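Local structure of uncharacterized metal-dependent hydrolase (Pyrococcus furiosus, 3ICJ) at residues A361-E366 against L382-E387; S188-E193 against R199-E204; V65-A68 against S72-L75; S110-D115 against Y220-E225; E312-T315 against T319-G322. The protein probably hydrolyses carbon-nitrogen bonds other than peptide bonds, as a zinc-dependent member of the amidohydrolase family whose natural substrate is not established. All blocks are in the same frame, centred on the assembly; numbering follows the deposited sequence. Where two conformers were deposited one is given.

Contact 1 of 5, residues A361-E366 against L382-E387; sequences AFEEAE and LERIKE
Glu-363 and Arg-384 face each other from two helical segments whose backbones stay well apart, 9.0 Å between the CA atoms of Glu-363 and Arg-384 at the closest pair, so only long side chains connect them. Each suits its place: glutamate and arginine both have the reach to meet and charged ends that tolerate a surface setting. A bend at chi3 (80°) turns the Arg-384 guanidinium toward helix 352-365, where Asp-360 is its stronger partner, in a salt bridge to NH1, and Glu-363 takes a further, bent bond from the same nitrogen. In that second salt bridge Arg-384 NH1 donates to Glu-363 OE2 at 3.0 Å, with an N-H...O angle of 144°. The carboxylate oxygen lies off the edge of the guanidinium, somewhat tilted from its plane, and is used on its anti side. The two flat groups stand nearly perpendicular, 78° apart, so a single nitrogen and a single oxygen make the bond rather than a matched pair. The other oxygen, Glu-363 OE1, comes within 4.1 Å of Glu-387 OE1; these like charges would probably disfavour each other, with the nearby arginine offsetting part of the cost. One arginine nitrogen thus serves two carboxylates of helix 352-365, near the C-terminal end of that helix. Around this surface contact, Phe-362 and Ala-365 pack on Ile-335 of helix 328-338, while Ile-385 of helix 379-388 packs on Ile-426 of helix 420-426 and on Leu-359 of helix 352-365.

Contact 2 of 5, residues S188-E193 against R199-E204; sequences SKDFDE and RERALE
Arg-199 lays its guanidinium beside the turn at Lys-189 and Asp-190, with Asp-190 O over one face and a carbonyl, a carboxylate and a water around its edge. Arg-199 NH2 donates to Lys-189 O at 2.8 Å, in the guanidinium plane. Beyond it, NH1 and NH2 grip Asp-192 end-on, one nitrogen to each oxygen: Arg-199 NH1 reaches Asp-192 OD2 at 3.0 Å and Arg-199 NH2 reaches Asp-192 OD1 at 3.1 Å. The acceptors lie in the guanidinium plane, but the carboxylate is met from above its own plane, the two planes being 56° apart. A bend at chi3 (-68°) folds the arginine back toward the turn. The remaining donor, NE, gives its hydrogen to a water that in turn donates to Lys-189 O and Asp-190 OD1.

The backbones meet where Arg-199 N donates to Asp-190 O at 2.9 Å, at the turn just before strand 191-192, which runs antiparallel to strand 197-199 at the sheet edge. Asp-190 N is held by Ser-188 OG in an ST turn, within a type I turn from Ser-188 to Phe-191. Small Ala-202, near the start of helix 200-214, lets its CB approach Asp-190 CB to 3.6 Å.

Asp-190 OD1 lies 3.8 Å from Glu-200 OE1, a like-charge approach that Lys-189 probably eases through its long salt bridge to Asp-190. With its five N-H groups, arginine can serve carbonyl, carboxylate and water together, so the guanidinium is fixed in both position and rotation.

Contact 3 of 5, residues V65-A68 against S72-L75; sequences VLYA and STAL
Strand residue Tyr-67 and helix residue Ala-74 mark the nearest approach of two segments joined by a very short connection, their CA atoms 7.0 Å apart. Segment 65-68 is extended and segment 72-75 helical. Tyr-67 sends its ring toward the helix, and its outer end does most of the touching. A chi1 of 175° stretches the side chain away from its backbone N and carries the ring out from the strand to the start of helix 71-81. There the hydroxyl reaches the side chain of Thr-73: Tyr-67 OH lies 3.4 Å from Thr-73 CB, while Tyr-67 CZ comes within 3.5 Å of Thr-73 CG2. The methyl approaches the ring obliquely, and the two side chains cross at about a right angle. Threonine suits this place because its branch at CB offers a methyl close to the helix backbone.

Strand 64-69 lies at the edge of a four-stranded mixed sheet, antiparallel to strand 57-61, and helix 71-81 follows it directly; the sheet is probably part of the beta-sandwich domain found in amidohydrolases. Leu-66 and Tyr-67 both face Val-59, a classic beta bulge in the strand pair.

Further along the ring, Tyr-67 CD2 lies 4.2 Å from Ala-74 CB, an apolar touch, and Tyr-67 CE2 lies 3.9 Å from Ala-74 N. The small alanine lets the helix backbone come close to the ring, and its methyl also packs on Val-59 of strand 57-61 and Ile-41 of strand 37-41. The tyrosine hydroxyl additionally accepts a weak hydrogen bond from the backbone N of Asp-70, in the connection between strand and helix.

Contact 4 of 5, residues S110-D115 against Y220-E225; sequences SLEMVD and YKHYIE
Glu-112 brings one carboxylate oxygen, OE1, to the edges of two aromatic rings of helix 217-233. His-222 ND1 donates to Glu-112 OE1 at 2.8 Å, with the oxygen almost exactly in the imidazole plane. The carboxylate is turned across that plane, 85° from it, so the ring's donor comes in from above the carboxylate plane. The N-H...O angle of 134° makes the bond short but bent, which places the ring carbon His-222 CE1 just 3.2 Å from Glu-112 OE1. The same oxygen also lies at the edge of Tyr-223, where Tyr-223 CD1 is 3.3 Å from Glu-112 OE1. Aromatic ring edges carry slightly positive hydrogens, so an anionic oxygen is well matched to them.

Torsions bring the three together. Glu-112 is bent at chi2 (93°), turning its end to the helix, while the first torsion of His-222 swings the imidazole to the oxygen. A glutamate near the end of helix 104-112 has the length to cross the 7.9 Å between the CA atoms of Glu-112 and Tyr-223.

The other carboxylate oxygen, OE2, is hydrogen-bonded to Ser-226 OG, one turn beyond His-222, so both oxygens of Glu-112 are tied to the same helix. Tyr-223 also packs on Met-109, and its side chain is about 10 Å from that of the zinc ligand His-103. Gripped through both oxygens, the carboxylate is held against rotation, and its negative charge would probably favour a protonated imidazole.

Contact 5 of 5, residues E312-T315 against T319-G322; sequences EPYT and TTSG
Tyr-314 N donates to Thr-320 O at 3.0 Å, a backbone hydrogen bond that joins two arms of one loop. The same oxygen lies at the tyrosine ring edge, with Tyr-314 CD1 3.5 Å from Thr-320 O. The ring edge continues along the second arm, where Tyr-314 CE1 sits 3.8 Å from Gly-322 N, while the Thr-320 methyl, CG2, comes to 4.0 Å of Tyr-314 CD1 from off the ring plane. Glycine suits this position: its positive phi (99°) is one that a CB would crowd against the preceding carbonyl O. Beside the pair, Ser-321 OG lies 3.3 Å from Pro-313 CA, and the proline ring packs alongside that hydroxyl.

Thr-320 also holds its own arm. A chi1 of -175° points OG1 along the chain, where it accepts from Gly-322 N in an ST turn. Farther out, Tyr-314 OH is hydrogen-bonded to Ala-308 O, and Arg-413 binds the carbonyls of Glu-312 and Pro-313, tying the first arm to the fold. The Tyr-314 side chain is about 13 Å from a bound zinc ion.

Pro-313 has no N-H to give the nearby Ser-321 OG; the two arms meet through the one backbone bond from Tyr-314 N and ring-edge contacts, with no salt bridge between the arms.

None of the five contacts is wholly buried: contacts 1 and 5 lie at the surface, while contacts 2, 3 and 4 are partly buried. Charge dominates contacts 1 and 2, where an arginine meets carboxylates, but in contact 1 it spans two separated helices, whereas in contact 2 it also secures a backbone turn. Contact 4 uses a histidine and a carboxylate, contact 5 a backbone bond, and contact 3 mostly the apolar touch of a ring. Contacts 2 and 4 involve consecutive helices, 200-214 and 217-233, and contact 2 is nested in the chain loop that contact 4 closes. Contact 3 lies apart, about 61 Å between centres from contact 2.

Contact 1 of 5, residues A361-E366 against L382-E387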
# COMPACT_ATOMS: atom_id res chain seq x y z
N ALA A 361 11.46 4.33 19.91
CA ALA A 361 12.49 4.64 18.94
C ALA A 361 12.39 6.09 18.46
O ALA A 361 13.42 6.76 18.34
CB ALA A 361 12.43 3.69 17.79
N PHE A 362 11.16 6.55 18.21
CA PHE A 362 10.91 7.93 17.77
C PHE A 362 11.21 8.94 18.88
O PHE A 362 11.77 10.00 18.61
CB PHE A 362 9.47 8.12 17.26
CG PHE A 362 9.16 7.39 15.99
CD1 PHE A 362 10.14 7.17 15.03
CD2 PHE A 362 7.87 6.93 15.74
CE1 PHE A 362 9.85 6.49 13.85
CE2 PHE A 362 7.57 6.25 14.56
CZ PHE A 362 8.55 6.03 13.62
N GLU A 363 10.82 8.60 20.10
CA GLU A 363 11.09 9.42 21.27
C GLU A 363 12.58 9.63 21.48
O GLU A 363 13.02 10.77 21.66
CB GLU A 363 10.54 8.76 22.53
CG GLU A 363 9.33 9.43 23.11
CD GLU A 363 9.37 9.45 24.62
OE1 GLU A 363 9.44 10.56 25.19
OE2 GLU A 363 9.32 8.37 25.23
N GLU A 364 13.34 8.54 21.46
CA GLU A 364 14.77 8.58 21.76
C GLU A 364 15.53 9.36 20.70
O GLU A 364 16.39 10.17 21.02
CB GLU A 364 15.35 7.16 21.89
CG GLU A 364 16.88 7.10 21.88
CD GLU A 364 17.43 5.75 22.24
OE1 GLU A 364 16.81 5.04 23.06
OE2 GLU A 364 18.50 5.40 21.70
N ALA A 365 15.18 9.13 19.44
CA ALA A 365 15.82 9.82 18.32
C ALA A 365 15.29 11.24 18.08
O ALA A 365 15.79 11.94 17.21
CB ALA A 365 15.70 8.97 17.05
N GLU A 366 14.27 11.64 18.85
CA GLU A 366 13.59 12.94 18.73
C GLU A 366 13.13 13.17 17.31
O GLU A 366 13.35 14.23 16.72
CB GLU A 366 14.49 14.09 19.24
CG GLU A 366 14.80 13.98 20.72
CD GLU A 366 16.03 14.78 21.13
OE1 GLU A 366 17.15 14.49 20.63
OE2 GLU A 366 15.87 15.68 21.96
N LEU A 382 -2.16 6.44 23.59
CA LEU A 382 -2.76 7.58 22.89
C LEU A 382 -2.07 8.92 23.18
O LEU A 382 -1.78 9.67 22.26
CB LEU A 382 -4.25 7.70 23.21
CG LEU A 382 -5.15 6.53 22.82
CD1 LEU A 382 -6.58 6.80 23.27
CD2 LEU A 382 -5.10 6.28 21.31
N GLU A 383 -1.82 9.21 24.46
CA GLU A 383 -1.10 10.43 24.84
C GLU A 383 0.27 10.55 24.19
O GLU A 383 0.65 11.64 23.78
CB GLU A 383 -0.98 10.58 26.36
CG GLU A 383 -2.23 11.16 27.04
CD GLU A 383 -2.77 12.44 26.36
OE1 GLU A 383 -1.99 13.39 26.14
OE2 GLU A 383 -3.99 12.49 26.07
N ARG A 384 1.00 9.44 24.09
CA ARG A 384 2.34 9.43 23.50
C ARG A 384 2.29 9.72 22.01
O ARG A 384 3.15 10.42 21.49
CB ARG A 384 3.03 8.08 23.69
CG ARG A 384 3.40 7.72 25.11
CD ARG A 384 4.21 6.44 25.12
NE ARG A 384 5.61 6.68 24.77
CZ ARG A 384 6.48 5.72 24.46
NH1 ARG A 384 7.74 6.03 24.19
NH2 ARG A 384 6.10 4.45 24.42
N ILE A 385 1.27 9.18 21.33
CA ILE A 385 1.07 9.36 19.89
C ILE A 385 0.73 10.82 19.58
O ILE A 385 1.32 11.41 18.69
CB ILE A 385 -0.01 8.37 19.35
CG1 ILE A 385 0.52 6.93 19.41
CG2 ILE A 385 -0.44 8.69 17.91
CD1 ILE A 385 -0.53 5.86 19.22
N LYS A 386 -0.20 11.38 20.36
CA LYS A 386 -0.58 12.79 20.26
C LYS A 386 0.64 13.71 20.46
O LYS A 386 0.88 14.59 19.63
CB LYS A 386 -1.66 13.12 21.31
CG LYS A 386 -2.27 14.51 21.22
CD LYS A 386 -3.25 14.69 22.38
CE LYS A 386 -3.55 16.15 22.68
NZ LYS A 386 -4.56 16.69 21.74
N GLU A 387 1.40 13.48 21.55
CA GLU A 387 2.51 14.34 21.98
C GLU A 387 3.72 14.31 21.04
O GLU A 387 4.35 15.35 20.80
CB GLU A 387 2.90 14.00 23.45
CG GLU A 387 4.39 13.88 23.81
CD GLU A 387 4.65 12.81 24.90
OE1 GLU A 387 5.57 11.97 24.72
OE2 GLU A 387 3.94 12.79 25.94

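Contact 2 of 5, residues S188-E193 against R199-E204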
# COMPACT_ATOMS: atom_id res chain seq x y z
N SER A 188 15.86 -28.93 2.66
CA SER A 188 15.27 -28.73 3.99
C SER A 188 13.98 -29.52 4.11
O SER A 188 13.46 -30.05 3.12
CB SER A 188 15.02 -27.24 4.29
OG SER A 188 13.83 -26.77 3.69
N LYS A 189 13.46 -29.60 5.34
CA LYS A 189 12.15 -30.22 5.59
C LYS A 189 10.97 -29.41 5.01
O LYS A 189 9.83 -29.90 4.98
CB LYS A 189 11.97 -30.54 7.09
CG LYS A 189 12.45 -29.47 8.05
CD LYS A 189 11.36 -28.49 8.43
CE LYS A 189 11.66 -27.86 9.78
NZ LYS A 189 10.68 -26.80 10.12
N ASP A 190 11.25 -28.20 4.52
CA ASP A 190 10.25 -27.34 3.90
C ASP A 190 10.23 -27.46 2.37
O ASP A 190 9.41 -26.82 1.70
CB ASP A 190 10.48 -25.87 4.29
CG ASP A 190 10.44 -25.64 5.79
OD1 ASP A 190 9.65 -26.32 6.49
OD2 ASP A 190 11.18 -24.75 6.26
N PHE A 191 11.14 -28.26 1.81
CA PHE A 191 11.23 -28.39 0.35
C PHE A 191 11.20 -29.86 -0.02
O PHE A 191 12.03 -30.65 0.44
CB PHE A 191 12.49 -27.66 -0.19
CG PHE A 191 12.72 -27.79 -1.70
CD1 PHE A 191 11.65 -27.77 -2.62
CD2 PHE A 191 14.02 -27.89 -2.20
CE1 PHE A 191 11.89 -27.85 -4.01
CE2 PHE A 191 14.27 -27.99 -3.59
CZ PHE A 191 13.19 -27.97 -4.49
N ASP A 192 10.19 -30.21 -0.81
CA ASP A 192 10.11 -31.55 -1.41
C ASP A 192 10.52 -31.42 -2.87
O ASP A 192 9.73 -30.98 -3.71
CB ASP A 192 8.70 -32.13 -1.27
CG ASP A 192 8.28 -32.35 0.17
OD1 ASP A 192 9.14 -32.43 1.07
OD2 ASP A 192 7.06 -32.44 0.41
N GLU A 193 11.77 -31.76 -3.15
CA GLU A 193 12.35 -31.65 -4.48
C GLU A 193 11.68 -32.56 -5.51
O GLU A 193 11.53 -32.18 -6.66
CB GLU A 193 13.87 -31.93 -4.45
CG GLU A 193 14.48 -32.04 -3.04
CD GLU A 193 15.82 -31.33 -2.87
OE1 GLU A 193 16.16 -30.99 -1.70
OE2 GLU A 193 16.52 -31.11 -3.88
N ARG A 199 7.19 -25.03 1.41
CA ARG A 199 6.40 -24.61 2.55
C ARG A 199 7.18 -23.60 3.37
O ARG A 199 8.39 -23.52 3.26
CB ARG A 199 6.06 -25.81 3.43
CG ARG A 199 5.19 -26.83 2.77
CD ARG A 199 5.05 -28.08 3.61
NE ARG A 199 6.30 -28.81 3.70
CZ ARG A 199 6.66 -29.78 2.87
NH1 ARG A 199 5.87 -30.15 1.88
NH2 ARG A 199 7.82 -30.38 3.04
N GLU A 200 6.48 -22.85 4.22
CA GLU A 200 7.10 -22.09 5.29
C GLU A 200 8.36 -21.37 4.85
O GLU A 200 8.31 -20.50 4.01
CB GLU A 200 7.37 -22.98 6.50
CG GLU A 200 6.13 -23.51 7.15
CD GLU A 200 6.40 -24.34 8.39
OE1 GLU A 200 7.54 -24.33 8.88
OE2 GLU A 200 5.46 -24.99 8.87
N ARG A 201 9.49 -21.74 5.45
CA ARG A 201 10.74 -21.01 5.24
C ARG A 201 11.15 -21.01 3.77
O ARG A 201 11.54 -19.99 3.22
CB ARG A 201 11.86 -21.60 6.10
CG ARG A 201 12.00 -20.95 7.47
CD ARG A 201 10.68 -20.38 7.95
NE ARG A 201 10.80 -19.00 8.40
CZ ARG A 201 9.78 -18.17 8.56
NH1 ARG A 201 8.54 -18.58 8.32
NH2 ARG A 201 9.99 -16.92 8.97
N ALA A 202 11.05 -22.18 3.14
CA ALA A 202 11.64 -22.40 1.83
C ALA A 202 10.85 -21.68 0.77
O ALA A 202 11.38 -21.27 -0.24
CB ALA A 202 11.72 -23.86 1.53
N LEU A 203 9.57 -21.51 1.03
CA LEU A 203 8.71 -20.66 0.21
C LEU A 203 9.08 -19.17 0.33
O LEU A 203 9.19 -18.48 -0.68
CB LEU A 203 7.23 -20.87 0.56
CG LEU A 203 6.21 -19.87 -0.02
CD1 LEU A 203 6.14 -19.91 -1.54
CD2 LEU A 203 4.87 -20.18 0.53
N GLU A 204 9.26 -18.69 1.56
CA GLU A 204 9.78 -17.34 1.83
C GLU A 204 11.11 -17.07 1.12
O GLU A 204 11.27 -16.03 0.48
CB GLU A 204 9.96 -17.10 3.33
CG GLU A 204 8.69 -16.77 4.09
CD GLU A 204 8.89 -16.78 5.60
OE1 GLU A 204 10.01 -16.45 6.07
OE2 GLU A 204 7.94 -17.13 6.33
O HOH W 1 7.45 -28.13 6.23

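Contact 3 of 5, residues V65-A68 against S72-L75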
# COMPACT_ATOMS: atom_id res chain seq x y z
N VAL A 65 -3.66 24.41 -9.04
CA VAL A 65 -4.91 25.15 -8.96
C VAL A 65 -4.58 26.64 -8.89
O VAL A 65 -3.80 27.08 -8.05
CB VAL A 65 -5.77 24.71 -7.74
CG1 VAL A 65 -6.99 25.64 -7.55
CG2 VAL A 65 -6.21 23.25 -7.87
N LEU A 66 -5.17 27.40 -9.79
CA LEU A 66 -4.94 28.83 -9.92
C LEU A 66 -6.04 29.60 -9.18
O LEU A 66 -5.79 30.65 -8.56
CB LEU A 66 -4.95 29.22 -11.41
CG LEU A 66 -4.81 30.72 -11.66
CD1 LEU A 66 -3.40 31.14 -11.28
CD2 LEU A 66 -5.12 31.10 -13.06
N TYR A 67 -7.26 29.09 -9.28
CA TYR A 67 -8.45 29.72 -8.72
C TYR A 67 -9.49 28.64 -8.38
O TYR A 67 -9.74 27.73 -9.17
CB TYR A 67 -9.04 30.76 -9.72
CG TYR A 67 -10.34 31.38 -9.27
CD1 TYR A 67 -10.36 32.42 -8.33
CD2 TYR A 67 -11.56 30.89 -9.74
CE1 TYR A 67 -11.57 32.95 -7.89
CE2 TYR A 67 -12.76 31.42 -9.32
CZ TYR A 67 -12.77 32.45 -8.39
OH TYR A 67 -13.98 32.97 -7.97
N ALA A 68 -10.10 28.77 -7.21
CA ALA A 68 -11.26 27.96 -6.82
C ALA A 68 -12.35 28.91 -6.30
O ALA A 68 -12.11 29.64 -5.33
CB ALA A 68 -10.85 26.94 -5.74
N SER A 72 -18.59 31.66 -12.91
CA SER A 72 -18.47 32.82 -13.81
C SER A 72 -17.09 33.51 -13.76
O SER A 72 -16.54 33.87 -14.80
CB SER A 72 -19.62 33.82 -13.60
OG SER A 72 -19.64 34.31 -12.27
N THR A 73 -16.53 33.65 -12.55
CA THR A 73 -15.19 34.20 -12.38
C THR A 73 -14.15 33.29 -13.06
O THR A 73 -13.26 33.77 -13.77
CB THR A 73 -14.86 34.38 -10.88
OG1 THR A 73 -15.83 35.26 -10.31
CG2 THR A 73 -13.45 34.97 -10.66
N ALA A 74 -14.28 31.98 -12.85
CA ALA A 74 -13.44 30.98 -13.51
C ALA A 74 -13.55 31.03 -15.04
O ALA A 74 -12.54 30.89 -15.75
CB ALA A 74 -13.80 29.59 -13.02
N LEU A 75 -14.76 31.22 -15.54
CA LEU A 75 -15.00 31.36 -16.97
C LEU A 75 -14.31 32.61 -17.51
O LEU A 75 -13.64 32.57 -18.55
CB LEU A 75 -16.51 31.35 -17.25
CG LEU A 75 -16.98 31.56 -18.69
CD1 LEU A 75 -16.31 30.57 -19.65
CD2 LEU A 75 -18.50 31.42 -18.76

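Contact 4 of 5, residues S110-D115 against Y220-E225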
# COMPACT_ATOMS: atom_id res chain seq x y z
N SER A 110 0.60 -9.27 -8.99
CA SER A 110 -0.71 -9.86 -8.67
C SER A 110 -1.73 -9.75 -9.80
O SER A 110 -2.50 -10.69 -10.04
CB SER A 110 -1.27 -9.26 -7.38
OG SER A 110 -0.56 -9.77 -6.27
N LEU A 111 -1.73 -8.61 -10.49
CA LEU A 111 -2.60 -8.40 -11.66
C LEU A 111 -2.23 -9.30 -12.86
O LEU A 111 -3.10 -9.69 -13.63
CB LEU A 111 -2.57 -6.92 -12.08
CG LEU A 111 -3.12 -5.94 -11.03
CD1 LEU A 111 -2.65 -4.49 -11.29
CD2 LEU A 111 -4.63 -6.04 -10.90
N GLU A 112 -0.94 -9.62 -12.99
CA GLU A 112 -0.42 -10.48 -14.06
C GLU A 112 -0.57 -11.98 -13.81
O GLU A 112 -0.45 -12.76 -14.74
CB GLU A 112 1.08 -10.23 -14.28
CG GLU A 112 1.43 -9.41 -15.51
CD GLU A 112 1.53 -7.94 -15.21
OE1 GLU A 112 2.65 -7.40 -15.33
OE2 GLU A 112 0.50 -7.32 -14.85
N MET A 113 -0.78 -12.37 -12.55
CA MET A 113 -0.76 -13.78 -12.17
C MET A 113 -1.89 -14.55 -12.82
O MET A 113 -2.97 -14.00 -13.08
CB MET A 113 -0.83 -13.94 -10.64
CG MET A 113 0.49 -13.71 -9.93
SD MET A 113 0.59 -14.51 -8.33
CE MET A 113 -0.48 -13.53 -7.35
N VAL A 114 -1.63 -15.82 -13.12
CA VAL A 114 -2.68 -16.70 -13.64
C VAL A 114 -3.62 -17.07 -12.49
O VAL A 114 -3.17 -17.58 -11.46
CB VAL A 114 -2.08 -17.96 -14.33
CG1 VAL A 114 -3.20 -18.95 -14.71
CG2 VAL A 114 -1.27 -17.58 -15.57
N ASP A 115 -4.91 -16.80 -12.68
CA ASP A 115 -5.96 -17.11 -11.70
C ASP A 115 -6.41 -18.58 -11.76
O ASP A 115 -7.04 -19.01 -12.73
CB ASP A 115 -7.16 -16.17 -11.94
CG ASP A 115 -8.15 -16.14 -10.78
OD1 ASP A 115 -8.06 -16.98 -9.86
OD2 ASP A 115 -9.03 -15.25 -10.80
N TYR A 220 10.21 -5.45 -13.50
CA TYR A 220 9.70 -4.50 -12.50
C TYR A 220 9.03 -3.27 -13.10
O TYR A 220 8.01 -2.82 -12.56
CB TYR A 220 10.77 -4.05 -11.51
CG TYR A 220 10.94 -5.00 -10.36
CD1 TYR A 220 11.76 -6.12 -10.48
CD2 TYR A 220 10.27 -4.80 -9.15
CE1 TYR A 220 11.93 -7.01 -9.42
CE2 TYR A 220 10.43 -5.69 -8.07
CZ TYR A 220 11.27 -6.79 -8.22
OH TYR A 220 11.45 -7.68 -7.19
N LYS A 221 9.56 -2.77 -14.22
CA LYS A 221 8.95 -1.64 -14.94
C LYS A 221 7.54 -2.00 -15.38
O LYS A 221 6.61 -1.20 -15.24
CB LYS A 221 9.78 -1.25 -16.17
CG LYS A 221 11.09 -0.53 -15.86
CD LYS A 221 11.87 -0.28 -17.14
CE LYS A 221 11.26 0.87 -17.92
NZ LYS A 221 11.83 0.96 -19.30
N HIS A 222 7.41 -3.20 -15.91
CA HIS A 222 6.13 -3.73 -16.37
C HIS A 222 5.12 -3.88 -15.22
O HIS A 222 3.97 -3.44 -15.35
CB HIS A 222 6.35 -5.06 -17.10
CG HIS A 222 5.16 -5.49 -17.90
ND1 HIS A 222 4.09 -6.14 -17.34
CD2 HIS A 222 4.87 -5.33 -19.21
CE1 HIS A 222 3.19 -6.39 -18.28
NE2 HIS A 222 3.64 -5.90 -19.42
N TYR A 223 5.55 -4.47 -14.11
CA TYR A 223 4.70 -4.58 -12.90
C TYR A 223 4.22 -3.23 -12.42
O TYR A 223 3.03 -3.04 -12.13
CB TYR A 223 5.45 -5.32 -11.77
CG TYR A 223 5.74 -6.78 -12.09
CD1 TYR A 223 4.84 -7.53 -12.86
CD2 TYR A 223 6.90 -7.42 -11.64
CE1 TYR A 223 5.08 -8.86 -13.17
CE2 TYR A 223 7.14 -8.76 -11.95
CZ TYR A 223 6.23 -9.47 -12.72
OH TYR A 223 6.44 -10.78 -13.03
N ILE A 224 5.15 -2.28 -12.33
CA ILE A 224 4.83 -0.96 -11.85
C ILE A 224 3.85 -0.27 -12.80
O ILE A 224 2.89 0.34 -12.33
CB ILE A 224 6.11 -0.11 -11.61
CG1 ILE A 224 6.89 -0.69 -10.42
CG2 ILE A 224 5.75 1.36 -11.37
CD1 ILE A 224 8.36 -0.25 -10.35
N GLU A 225 4.08 -0.39 -14.11
CA GLU A 225 3.12 0.17 -15.08
C GLU A 225 1.72 -0.46 -15.05
O GLU A 225 0.72 0.26 -15.21
CB GLU A 225 3.68 0.15 -16.50
CG GLU A 225 4.76 1.20 -16.74
CD GLU A 225 5.26 1.23 -18.19
OE1 GLU A 225 5.11 2.27 -18.87
OE2 GLU A 225 5.81 0.21 -18.63

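Contact 5 of 5, residues E312-T315 against T319-G322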
# COMPACT_ATOMS: atom_id res chain seq x y z
N GLU A 312 1.08 -9.32 25.90
CA GLU A 312 0.66 -10.56 26.58
C GLU A 312 0.41 -11.65 25.53
O GLU A 312 0.15 -11.32 24.37
CB GLU A 312 -0.59 -10.31 27.42
CG GLU A 312 -0.30 -9.72 28.80
CD GLU A 312 0.14 -10.78 29.80
OE1 GLU A 312 1.34 -10.85 30.10
OE2 GLU A 312 -0.72 -11.55 30.29
N PRO A 313 0.47 -12.95 25.92
CA PRO A 313 0.31 -13.96 24.84
C PRO A 313 -1.02 -13.97 24.06
O PRO A 313 -2.03 -13.46 24.55
CB PRO A 313 0.52 -15.30 25.58
CG PRO A 313 1.37 -14.94 26.78
CD PRO A 313 0.85 -13.59 27.20
N TYR A 314 -0.99 -14.51 22.84
CA TYR A 314 -2.21 -14.65 22.01
C TYR A 314 -3.29 -15.43 22.75
O TYR A 314 -3.01 -16.41 23.45
CB TYR A 314 -1.91 -15.32 20.65
CG TYR A 314 -1.31 -14.35 19.64
CD1 TYR A 314 0.05 -14.04 19.67
CD2 TYR A 314 -2.12 -13.74 18.68
CE1 TYR A 314 0.61 -13.14 18.78
CE2 TYR A 314 -1.58 -12.83 17.78
CZ TYR A 314 -0.22 -12.53 17.84
OH TYR A 314 0.30 -11.65 16.94
N THR A 315 -4.53 -14.98 22.60
CA THR A 315 -5.66 -15.67 23.22
C THR A 315 -5.82 -17.09 22.65
O THR A 315 -6.11 -18.02 23.39
CB THR A 315 -6.97 -14.84 23.09
OG1 THR A 315 -6.74 -13.55 23.66
CG2 THR A 315 -8.15 -15.50 23.83
N THR A 319 1.19 -19.77 24.11
CA THR A 319 2.62 -20.11 24.14
C THR A 319 3.46 -19.07 23.38
O THR A 319 4.69 -19.15 23.39
CB THR A 319 2.91 -21.53 23.58
OG1 THR A 319 2.86 -21.51 22.15
CG2 THR A 319 1.90 -22.59 24.12
N THR A 320 2.81 -18.10 22.72
CA THR A 320 3.53 -17.08 21.94
C THR A 320 2.97 -15.68 22.11
O THR A 320 1.78 -15.50 22.34
CB THR A 320 3.59 -17.42 20.42
OG1 THR A 320 4.42 -16.44 19.75
CG2 THR A 320 2.19 -17.42 19.78
N SER A 321 3.84 -14.68 21.97
CA SER A 321 3.43 -13.27 21.99
C SER A 321 3.86 -12.56 20.70
O SER A 321 3.83 -11.35 20.62
CB SER A 321 4.01 -12.57 23.23
OG SER A 321 3.52 -13.20 24.39
N GLY A 322 4.26 -13.35 19.70
CA GLY A 322 4.62 -12.82 18.39
C GLY A 322 6.12 -12.69 18.23
O GLY A 322 6.89 -13.22 19.04